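Putative flagellar motor switch protein FliN (Thermotoga maritima, PDB 1O6A) probably forms part of the C-ring switch complex of the flagellar motor, which sets the direction of rotation, its C-terminal fragment building an intertwined dimer. Local coordinates at residues T30-T33 with L34-L38; L38-I41 with H42-I46; L48-L51 with T52-V56; P87-R90 with L91-L94. All blocks are in the same frame, centred on the assembly; numbering follows the deposited sequence.

Contact 1 (T30-T33 with L34-L38); sequences TRMT and LKRVL
The selenium of M32 (a selenomethionine) lies against CG2 of V37, SE to CG2 3.4 Å, the two side chains meeting at about a right angle. CG of M32 stands between the backbone N and the carbonyl carbon (chi1 65°), and with the chain extended through chi2 SE comes beside R36 too, 3.7 Å from R36 CG, while the bend at chi3 turns CE along the arginine. The arginine chain turns at chi2, and its aliphatic part slants past the selenomethionine. T33 is the N-cap of the helix that starts at L34: its OG1 accepts from R36 N at 3.1 Å, with an N-H...O angle of 158°. The backbone carbonyl of T33 takes the next amide, V37 N to T33 O 3.1 Å, so one residue serves two N-H groups of the first turn. A valine in place of T33 would probably leave R36 N without its cap and the start of the helix less firmly fixed. Strand and helix axes stand nearly perpendicular, at 88°. Strand 20-33 ends here, its last residues joined in an antiparallel ladder to the second subunit, while M32 also rests on I46 of strand 45-51 and V37 packs on L21 of the second subunit.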
loop_
_atom_site.group_PDB
_atom_site.type_symbol
_atom_site.label_atom_id
_atom_site.label_comp_id
_atom_site.label_asym_id
_atom_site.label_seq_id
_atom_site.Cartn_x
_atom_site.Cartn_y
_atom_site.Cartn_z
ATOM N N THR A 30 2.370 4.689 -9.451
ATOM C CA THR A 30 2.619 5.256 -10.759
ATOM C C THR A 30 1.346 5.132 -11.579
ATOM O O THR A 30 0.298 4.803 -11.040
ATOM C CB THR A 30 3.852 4.601 -11.440
ATOM O OG1 THR A 30 4.155 5.271 -12.670
ATOM C CG2 THR A 30 3.618 3.159 -11.805
ATOM N N ARG A 31 1.428 5.477 -12.848
ATOM C CA ARG A 31 0.343 5.296 -13.775
ATOM C C ARG A 31 0.892 4.659 -15.049
ATOM O O ARG A 31 2.054 4.831 -15.400
ATOM C CB ARG A 31 -0.341 6.620 -14.047
ATOM C CG ARG A 31 -1.013 7.236 -12.844
ATOM C CD ARG A 31 -1.797 8.525 -13.145
ATOM N NE ARG A 31 -0.964 9.405 -13.957
ATOM C CZ ARG A 31 -1.315 9.969 -15.094
ATOM N NH1 ARG A 31 -2.562 9.903 -15.553
ATOM N NH2 ARG A 31 -0.427 10.724 -15.731
HETATM N N MSE A 32 0.073 3.869 -15.704
HETATM C CA MSE A 32 0.427 3.300 -17.001
HETATM C C MSE A 32 -0.829 3.083 -17.827
HETATM O O MSE A 32 -1.925 3.039 -17.300
HETATM C CB MSE A 32 1.172 1.985 -16.785
HETATM C CG MSE A 32 0.341 1.000 -16.180
HETATM SE SE MSE A 32 1.322 -0.778 -15.942
HETATM C CE MSE A 32 2.832 -0.173 -15.211
ATOM N N THR A 33 -0.646 2.900 -19.111
ATOM C CA THR A 33 -1.747 2.653 -20.001
ATOM C C THR A 33 -2.200 1.225 -19.897
ATOM O O THR A 33 -1.484 0.335 -19.435
ATOM C CB THR A 33 -1.389 2.948 -21.461
ATOM O OG1 THR A 33 -0.337 2.069 -21.895
ATOM C CG2 THR A 33 -0.844 4.370 -21.610
ATOM N N LEU A 34 -3.416 1.006 -20.348
ATOM C CA LEU A 34 -3.931 -0.346 -20.450
ATOM C C LEU A 34 -3.036 -1.176 -21.330
ATOM O O LEU A 34 -2.749 -2.320 -21.011
ATOM C CB LEU A 34 -5.333 -0.324 -21.022
ATOM C CG LEU A 34 -5.963 -1.692 -21.273
ATOM C CD1 LEU A 34 -6.013 -2.511 -20.002
ATOM C CD2 LEU A 34 -7.360 -1.490 -21.871
ATOM N N LYS A 35 -2.568 -0.601 -22.436
ATOM C CA LYS A 35 -1.635 -1.299 -23.307
ATOM C C LYS A 35 -0.419 -1.826 -22.555
ATOM O O LYS A 35 -0.050 -2.983 -22.730
ATOM C CB LYS A 35 -1.201 -0.417 -24.484
ATOM C CG LYS A 35 -0.115 -1.004 -25.350
ATOM C CD LYS A 35 0.147 -0.083 -26.555
ATOM C CE LYS A 35 1.116 -0.702 -27.542
ATOM N NZ LYS A 35 2.520 -0.438 -27.117
ATOM N N ARG A 36 0.197 -0.997 -21.712
ATOM C CA ARG A 36 1.366 -1.425 -20.974
ATOM C C ARG A 36 0.995 -2.534 -19.971
ATOM O O ARG A 36 1.711 -3.510 -19.847
ATOM C CB ARG A 36 2.025 -0.240 -20.285
ATOM C CG ARG A 36 3.036 -0.551 -19.212
ATOM C CD ARG A 36 4.257 -1.311 -19.649
ATOM N NE ARG A 36 5.233 -1.471 -18.538
ATOM C CZ ARG A 36 6.191 -2.440 -18.500
ATOM N NH1 ARG A 36 6.284 -3.318 -19.488
ATOM N NH2 ARG A 36 7.054 -2.518 -17.465
ATOM N N VAL A 37 -0.182 -2.426 -19.347
ATOM C CA VAL A 37 -0.628 -3.430 -18.396
ATOM C C VAL A 37 -0.765 -4.780 -19.099
ATOM O O VAL A 37 -0.350 -5.803 -18.565
ATOM C CB VAL A 37 -1.964 -3.031 -17.727
ATOM C CG1 VAL A 37 -2.480 -4.161 -16.849
ATOM C CG2 VAL A 37 -1.772 -1.868 -16.882
ATOM N N LEU A 38 -1.329 -4.794 -20.303
ATOM C CA LEU A 38 -1.476 -6.035 -21.040
ATOM C C LEU A 38 -0.159 -6.622 -21.568
ATOM O O LEU A 38 -0.045 -7.821 -21.793
ATOM C CB LEU A 38 -2.467 -5.880 -22.208
ATOM C CG LEU A 38 -3.835 -5.455 -21.700
ATOM C CD1 LEU A 38 -4.796 -5.162 -22.868
ATOM C CD2 LEU A 38 -4.413 -6.493 -20.735
#

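Contact 2 (L38-I41 with H42-I46). Unlike the reference sequence in segment 42-46: H42 (reference Pro).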
loop_
_atom_site.group_PDB
_atom_site.type_symbol
_atom_site.label_atom_id
_atom_site.label_comp_id
_atom_site.label_asym_id
_atom_site.label_seq_id
_atom_site.Cartn_x
_atom_site.Cartn_y
_atom_site.Cartn_z
ATOM N N LEU A 38 -1.329 -4.794 -20.303
ATOM C CA LEU A 38 -1.476 -6.035 -21.040
ATOM C C LEU A 38 -0.159 -6.622 -21.568
ATOM O O LEU A 38 -0.045 -7.821 -21.793
ATOM C CB LEU A 38 -2.467 -5.880 -22.208
ATOM C CG LEU A 38 -3.835 -5.455 -21.700
ATOM C CD1 LEU A 38 -4.796 -5.162 -22.868
ATOM C CD2 LEU A 38 -4.413 -6.493 -20.735
ATOM N N GLU A 39 0.816 -5.775 -21.790
ATOM C CA GLU A 39 2.107 -6.209 -22.313
ATOM C C GLU A 39 3.108 -6.599 -21.266
ATOM O O GLU A 39 4.200 -7.099 -21.602
ATOM C CB GLU A 39 2.715 -5.072 -23.148
ATOM C CG GLU A 39 2.010 -4.908 -24.484
ATOM C CD GLU A 39 2.508 -3.711 -25.266
ATOM O OE1 GLU A 39 3.211 -2.831 -24.685
ATOM O OE2 GLU A 39 2.140 -3.646 -26.458
HETATM N N MSE A 40 2.844 -6.321 -19.996
HETATM C CA MSE A 40 3.797 -6.713 -18.981
HETATM C C MSE A 40 3.979 -8.213 -18.909
HETATM O O MSE A 40 3.044 -8.981 -19.151
HETATM C CB MSE A 40 3.368 -6.188 -17.603
HETATM C CG MSE A 40 3.378 -4.729 -17.594
HETATM SE SE MSE A 40 3.220 -4.139 -15.730
HETATM C CE MSE A 40 1.686 -4.812 -15.296
ATOM N N ILE A 41 5.179 -8.615 -18.533
ATOM C CA ILE A 41 5.573 -10.018 -18.438
ATOM C C ILE A 41 6.292 -10.297 -17.107
ATOM O O ILE A 41 6.629 -9.384 -16.380
ATOM C CB ILE A 41 6.490 -10.383 -19.655
ATOM C CG1 ILE A 41 7.771 -9.540 -19.676
ATOM C CG2 ILE A 41 5.710 -10.244 -20.926
ATOM C CD1 ILE A 41 8.875 -10.150 -20.561
ATOM N N HIS A 42 6.500 -11.566 -16.782
ATOM C CA HIS A 42 7.400 -11.938 -15.687
ATOM C C HIS A 42 8.727 -11.241 -15.916
ATOM O O HIS A 42 9.270 -11.269 -17.038
ATOM C CB HIS A 42 7.615 -13.445 -15.650
ATOM C CG HIS A 42 6.411 -14.195 -15.193
ATOM N ND1 HIS A 42 5.439 -14.652 -16.062
ATOM C CD2 HIS A 42 5.989 -14.529 -13.948
ATOM C CE1 HIS A 42 4.473 -15.238 -15.374
ATOM N NE2 HIS A 42 4.781 -15.181 -14.090
ATOM N N GLY A 43 9.234 -10.601 -14.864
ATOM C CA GLY A 43 10.422 -9.764 -14.949
ATOM C C GLY A 43 10.233 -8.279 -15.277
ATOM O O GLY A 43 11.135 -7.520 -15.100
ATOM N N SER A 44 9.053 -7.844 -15.688
ATOM C CA SER A 44 8.851 -6.490 -16.077
ATOM C C SER A 44 9.130 -5.621 -14.891
ATOM O O SER A 44 8.871 -6.001 -13.751
ATOM C CB SER A 44 7.426 -6.202 -16.504
ATOM O OG SER A 44 7.162 -6.625 -17.807
ATOM N N ILE A 45 9.655 -4.444 -15.165
ATOM C CA ILE A 45 10.033 -3.545 -14.088
ATOM C C ILE A 45 9.152 -2.303 -14.152
ATOM O O ILE A 45 8.978 -1.662 -15.222
ATOM C CB ILE A 45 11.531 -3.266 -14.131
ATOM C CG1 ILE A 45 12.240 -4.486 -13.505
ATOM C CG2 ILE A 45 11.838 -1.987 -13.310
ATOM C CD1 ILE A 45 13.641 -4.547 -13.679
ATOM N N ILE A 46 8.555 -2.000 -13.012
ATOM C CA ILE A 46 7.658 -0.852 -12.852
ATOM C C ILE A 46 8.320 0.134 -11.892
ATOM O O ILE A 46 8.571 -0.181 -10.725
ATOM C CB ILE A 46 6.301 -1.281 -12.281
ATOM C CG1 ILE A 46 5.630 -2.350 -13.175
ATOM C CG2 ILE A 46 5.381 -0.044 -12.008
ATOM C CD1 ILE A 46 4.417 -2.948 -12.526
#
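H42, which differs from the reference proline, opens the second segment with its CB 3.7 Å from the carbonyl carbon of I41, and its backbone O faces the side chain of I41, H42 O to I41 CG1 3.5 Å. H42 and G43 are the central residues of a type II beta turn that runs from I41 to S44 and reverses the chain between helix 34-39 and strand 45-51. G43 has positive phi (90°), where a side chain would press on the carbonyl O of H42. S44 closes the turn twice over. Its amide gives the turn bond, S44 N to I41 O 3.0 Å, with the donor above the carbonyl plane. The hydroxyl lies beside its own backbone N (chi1 -79°), facing back across the turn, and accepts from I41 N at 2.9 Å along an almost straight N-H...O line of 178°. Without the hydroxyl, as with an alanine at this position, I41 N would probably lose its acceptor and the chain just past the helix be freer to shift. S44 OG also touches the backbone of M40, 3.6 Å from its CA. Beyond I45, which pairs with a strand of the second subunit, I46 sends CD1 toward the selenium of the selenomethionine M40, CD1 to SE 3.6 Å, the two side chains at about a right angle, and M40 also packs on I81 of the second subunit.

Contact 3 (L48-L51 with T52-V56); sequences LDKL and TGEPV
The carboxylate of E54 receives L51 N on OE1 at 2.9 Å, through the anti lone pair, the one turned away from OE2, and the N-H...O angle of 174° makes the bond nearly straight. CB of L51 lies by the same oxygen, 3.6 Å from OE1, and CG of K50 is 3.8 Å from it. The other oxygen, OE2, has a long, weak ion pair with R67. The second flat group is the carbonyl of P55, which takes the ammonium of K50 in its plane, NZ to O 2.9 Å.

L51 to E54 form a type II beta turn, closed by E54 N to L51 O at 3.0 Å. G53, with phi 100°, occupies its third position, where a CB would collide with the carbonyl O of T52. CG of E54 lies beside its own backbone N (chi1 -64°), and the glutamate chain runs extended back over the turn to the amide of L51, so side chain and backbone of one residue bridge to the same leucine. K50 leaves the strand with CG anti to its N and then bends at chi3 and chi4, which curls NZ round to P55 O; the ammonium also makes a salt bridge with D57, a pairing likely to steady its charge in a buried position. Pairing of L51 with a strand of the second subunit continues the sheet up to this turn, whereas V56 begins strand 56-60, packing on V25 of strand 20-33, V70 of strand 63-73 and V79 of strand 76-84.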
loop_
_atom_site.group_PDB
_atom_site.type_symbol
_atom_site.label_atom_id
_atom_site.label_comp_id
_atom_site.label_asym_id
_atom_site.label_seq_id
_atom_site.Cartn_x
_atom_site.Cartn_y
_atom_site.Cartn_z
ATOM N N LEU A 48 8.363 3.474 -9.558
ATOM C CA LEU A 48 7.397 4.179 -8.757
ATOM C C LEU A 48 7.858 5.613 -8.401
ATOM O O LEU A 48 9.025 5.984 -8.559
ATOM C CB LEU A 48 7.150 3.401 -7.477
ATOM C CG LEU A 48 6.700 1.957 -7.632
ATOM C CD1 LEU A 48 6.796 1.276 -6.236
ATOM C CD2 LEU A 48 5.325 1.912 -8.234
ATOM N N ASP A 49 6.905 6.397 -7.933
ATOM C CA ASP A 49 7.096 7.788 -7.624
ATOM C C ASP A 49 7.793 8.032 -6.302
ATOM O O ASP A 49 8.051 9.155 -5.973
ATOM C CB ASP A 49 5.741 8.557 -7.693
ATOM C CG ASP A 49 4.677 8.127 -6.592
ATOM O OD1 ASP A 49 4.886 7.241 -5.689
ATOM O OD2 ASP A 49 3.531 8.689 -6.583
ATOM N N LYS A 50 8.210 6.994 -5.628
ATOM C CA LYS A 50 8.902 7.114 -4.345
ATOM C C LYS A 50 10.436 7.072 -4.498
ATOM O O LYS A 50 10.981 6.283 -5.255
ATOM C CB LYS A 50 8.405 6.000 -3.435
ATOM C CG LYS A 50 8.839 6.202 -1.932
ATOM C CD LYS A 50 8.264 5.157 -0.960
ATOM C CE LYS A 50 6.743 5.356 -0.747
ATOM N NZ LYS A 50 6.412 6.684 -0.217
ATOM N N LEU A 51 11.119 7.969 -3.792
ATOM C CA LEU A 51 12.551 8.077 -3.846
ATOM C C LEU A 51 13.207 7.312 -2.716
ATOM O O LEU A 51 12.682 7.224 -1.616
ATOM C CB LEU A 51 13.014 9.564 -3.792
ATOM C CG LEU A 51 12.423 10.482 -4.876
ATOM C CD1 LEU A 51 12.543 11.964 -4.530
ATOM C CD2 LEU A 51 13.011 10.217 -6.210
ATOM N N THR A 52 14.428 6.848 -2.970
ATOM C CA THR A 52 15.209 6.251 -1.900
ATOM C C THR A 52 15.503 7.376 -0.900
ATOM O O THR A 52 15.790 8.553 -1.241
ATOM C CB THR A 52 16.507 5.585 -2.387
ATOM O OG1 THR A 52 17.275 6.521 -3.136
ATOM C CG2 THR A 52 16.205 4.443 -3.338
ATOM N N GLY A 53 15.403 7.023 0.351
ATOM C CA GLY A 53 15.473 8.018 1.388
ATOM C C GLY A 53 14.108 8.419 1.909
ATOM O O GLY A 53 14.044 9.069 2.944
ATOM N N GLU A 54 13.026 8.030 1.224
ATOM C CA GLU A 54 11.677 8.342 1.711
ATOM C C GLU A 54 11.044 7.184 2.435
ATOM O O GLU A 54 11.354 6.022 2.148
ATOM C CB GLU A 54 10.771 8.743 0.589
ATOM C CG GLU A 54 11.166 10.026 -0.112
ATOM C CD GLU A 54 10.033 10.515 -0.987
ATOM O OE1 GLU A 54 9.823 9.885 -2.050
ATOM O OE2 GLU A 54 9.353 11.507 -0.626
ATOM N N PRO A 55 10.149 7.483 3.377
ATOM C CA PRO A 55 9.433 6.444 4.113
ATOM C C PRO A 55 8.254 5.877 3.301
ATOM O O PRO A 55 7.881 6.469 2.282
ATOM C CB PRO A 55 8.898 7.217 5.332
ATOM C CG PRO A 55 8.640 8.605 4.786
ATOM C CD PRO A 55 9.776 8.834 3.837
ATOM N N VAL A 56 7.720 4.741 3.721
ATOM C CA VAL A 56 6.542 4.153 3.080
ATOM C C VAL A 56 5.310 4.845 3.624
ATOM O O VAL A 56 5.351 5.456 4.709
ATOM C CB VAL A 56 6.423 2.629 3.294
ATOM C CG1 VAL A 56 7.622 1.951 2.658
ATOM C CG2 VAL A 56 6.251 2.258 4.736
#

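Contact 4 (P87-R90 with L91-L94)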
loop_
_atom_site.group_PDB
_atom_site.type_symbol
_atom_site.label_atom_id
_atom_site.label_comp_id
_atom_site.label_asym_id
_atom_site.label_seq_id
_atom_site.Cartn_x
_atom_site.Cartn_y
_atom_site.Cartn_z
ATOM N N PRO A 87 -3.627 13.050 16.662
ATOM C CA PRO A 87 -4.846 12.251 16.828
ATOM C C PRO A 87 -6.105 12.999 16.392
ATOM O O PRO A 87 -6.964 12.388 15.800
ATOM C CB PRO A 87 -4.862 11.922 18.332
ATOM C CG PRO A 87 -3.433 12.014 18.734
ATOM C CD PRO A 87 -2.878 13.144 17.935
ATOM N N LYS A 88 -6.186 14.292 16.644
ATOM C CA LYS A 88 -7.290 15.102 16.150
ATOM C C LYS A 88 -7.337 15.128 14.619
ATOM O O LYS A 88 -8.408 15.001 14.032
ATOM C CB LYS A 88 -7.160 16.525 16.673
ATOM C CG LYS A 88 -8.376 17.381 16.383
ATOM C CD LYS A 88 -8.329 18.705 17.156
ATOM C CE LYS A 88 -8.907 19.866 16.330
ATOM N NZ LYS A 88 -7.859 20.547 15.513
ATOM N N GLU A 89 -6.182 15.271 13.964
ATOM C CA GLU A 89 -6.157 15.268 12.492
ATOM C C GLU A 89 -6.527 13.910 11.911
ATOM O O GLU A 89 -7.107 13.834 10.826
ATOM C CB GLU A 89 -4.807 15.740 11.964
ATOM C CG GLU A 89 -4.538 17.217 12.287
ATOM C CD GLU A 89 -3.109 17.683 11.984
ATOM O OE1 GLU A 89 -2.120 16.923 12.171
ATOM O OE2 GLU A 89 -2.961 18.856 11.577
ATOM N N ARG A 90 -6.229 12.832 12.633
ATOM C CA ARG A 90 -6.569 11.493 12.149
ATOM C C ARG A 90 -8.109 11.356 12.116
ATOM O O ARG A 90 -8.687 10.825 11.168
ATOM C CB ARG A 90 -5.979 10.412 13.070
ATOM C CG ARG A 90 -4.481 10.294 13.064
ATOM C CD ARG A 90 -3.906 9.419 14.161
ATOM N NE ARG A 90 -2.787 10.088 14.811
ATOM C CZ ARG A 90 -2.054 9.581 15.783
ATOM N NH1 ARG A 90 -2.311 8.372 16.292
ATOM N NH2 ARG A 90 -1.048 10.309 16.264
ATOM N N LEU A 91 -8.762 11.841 13.161
ATOM C CA LEU A 91 -10.224 11.856 13.201
ATOM C C LEU A 91 -10.830 12.658 12.076
ATOM O O LEU A 91 -11.830 12.239 11.480
ATOM C CB LEU A 91 -10.708 12.448 14.521
ATOM C CG LEU A 91 -11.041 11.431 15.586
ATOM C CD1 LEU A 91 -11.540 12.177 16.824
ATOM C CD2 LEU A 91 -12.098 10.407 15.072
ATOM N N GLU A 92 -10.261 13.835 11.826
ATOM C CA GLU A 92 -10.781 14.750 10.815
ATOM C C GLU A 92 -10.726 14.074 9.458
ATOM O O GLU A 92 -11.688 14.105 8.704
ATOM C CB GLU A 92 -9.969 16.052 10.763
ATOM C CG GLU A 92 -10.275 17.045 11.882
ATOM C CD GLU A 92 -9.272 18.202 11.978
ATOM O OE1 GLU A 92 -8.308 18.277 11.173
ATOM O OE2 GLU A 92 -9.445 19.055 12.879
ATOM N N LEU A 93 -9.585 13.470 9.153
ATOM C CA LEU A 93 -9.361 12.861 7.849
ATOM C C LEU A 93 -10.281 11.678 7.637
ATOM O O LEU A 93 -10.777 11.456 6.535
ATOM C CB LEU A 93 -7.924 12.377 7.740
ATOM C CG LEU A 93 -6.867 13.417 7.412
ATOM C CD1 LEU A 93 -5.496 12.869 7.686
ATOM C CD2 LEU A 93 -6.972 13.829 5.949
ATOM N N LEU A 94 -10.472 10.890 8.693
ATOM C CA LEU A 94 -11.323 9.710 8.619
ATOM C C LEU A 94 -12.784 10.110 8.520
ATOM O O LEU A 94 -13.601 9.325 8.057
ATOM C CB LEU A 94 -11.128 8.811 9.846
ATOM C CG LEU A 94 -9.772 8.126 9.863
ATOM C CD1 LEU A 94 -9.536 7.453 11.192
ATOM C CD2 LEU A 94 -9.672 7.141 8.706
#
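K88 and E92 belong to the C-terminal helix 87-94, about two turns of alpha-helix. Four i to i+4 bonds run through it, such as L93 N to E89 O at 3.0 Å and L94 N to R90 O at 3.1 Å. On its outer side K88 and E92 pair one turn apart, their side chains passing at a slant. Two late bends, at chi3 and chi4, fold the lysine's end toward the carboxylate, K88 NZ 3.4 Å from E92 OE2, a salt bridge whose hydrogen bond is weak. The other carboxylate oxygen, E92 OE1, lies 4.1 Å from CG of E89, and the two carboxylate planes are turned 63° apart. R90 points another way: CG of P87 sits over one face of its guanidinium, 3.8 Å above the plane and toward the rim. Its NE donates to V85 O, and its NH1 to V37 O and M40 O of the second subunit. Two sides of the helix therefore differ in chemistry. The K88-E92 pair is exposed and probably adds little rigidity, whereas the arginine is buried and uses NE and NH1 on backbone carbonyls, tying the helix to its own chain and to the helix 34-39 region of the other subunit.

In the fold
Contacts 1 and 2 form one unit at one end of the elongated fold, far from the chain's centre, their own centres 10 Å apart: they share L38 and helix 34-39, and M32 SE meets M40 SE at 3.9 Å. Strand 45-51 then leads from contact 2 to contact 3, centres 21 Å apart, and T30 of contact 1 reaches L48 of contact 3. Contact 4 lies on the opposite side of the chain's centre from contacts 1 and 2, with nearest atoms about 20 Å and 26 Å away. Across the dimer, however, R90 in contact 4 bonds the backbone O of V37 and M40 of the second subunit, residues of that subunit's contacts 1 and 2. All four contacts touch the second subunit.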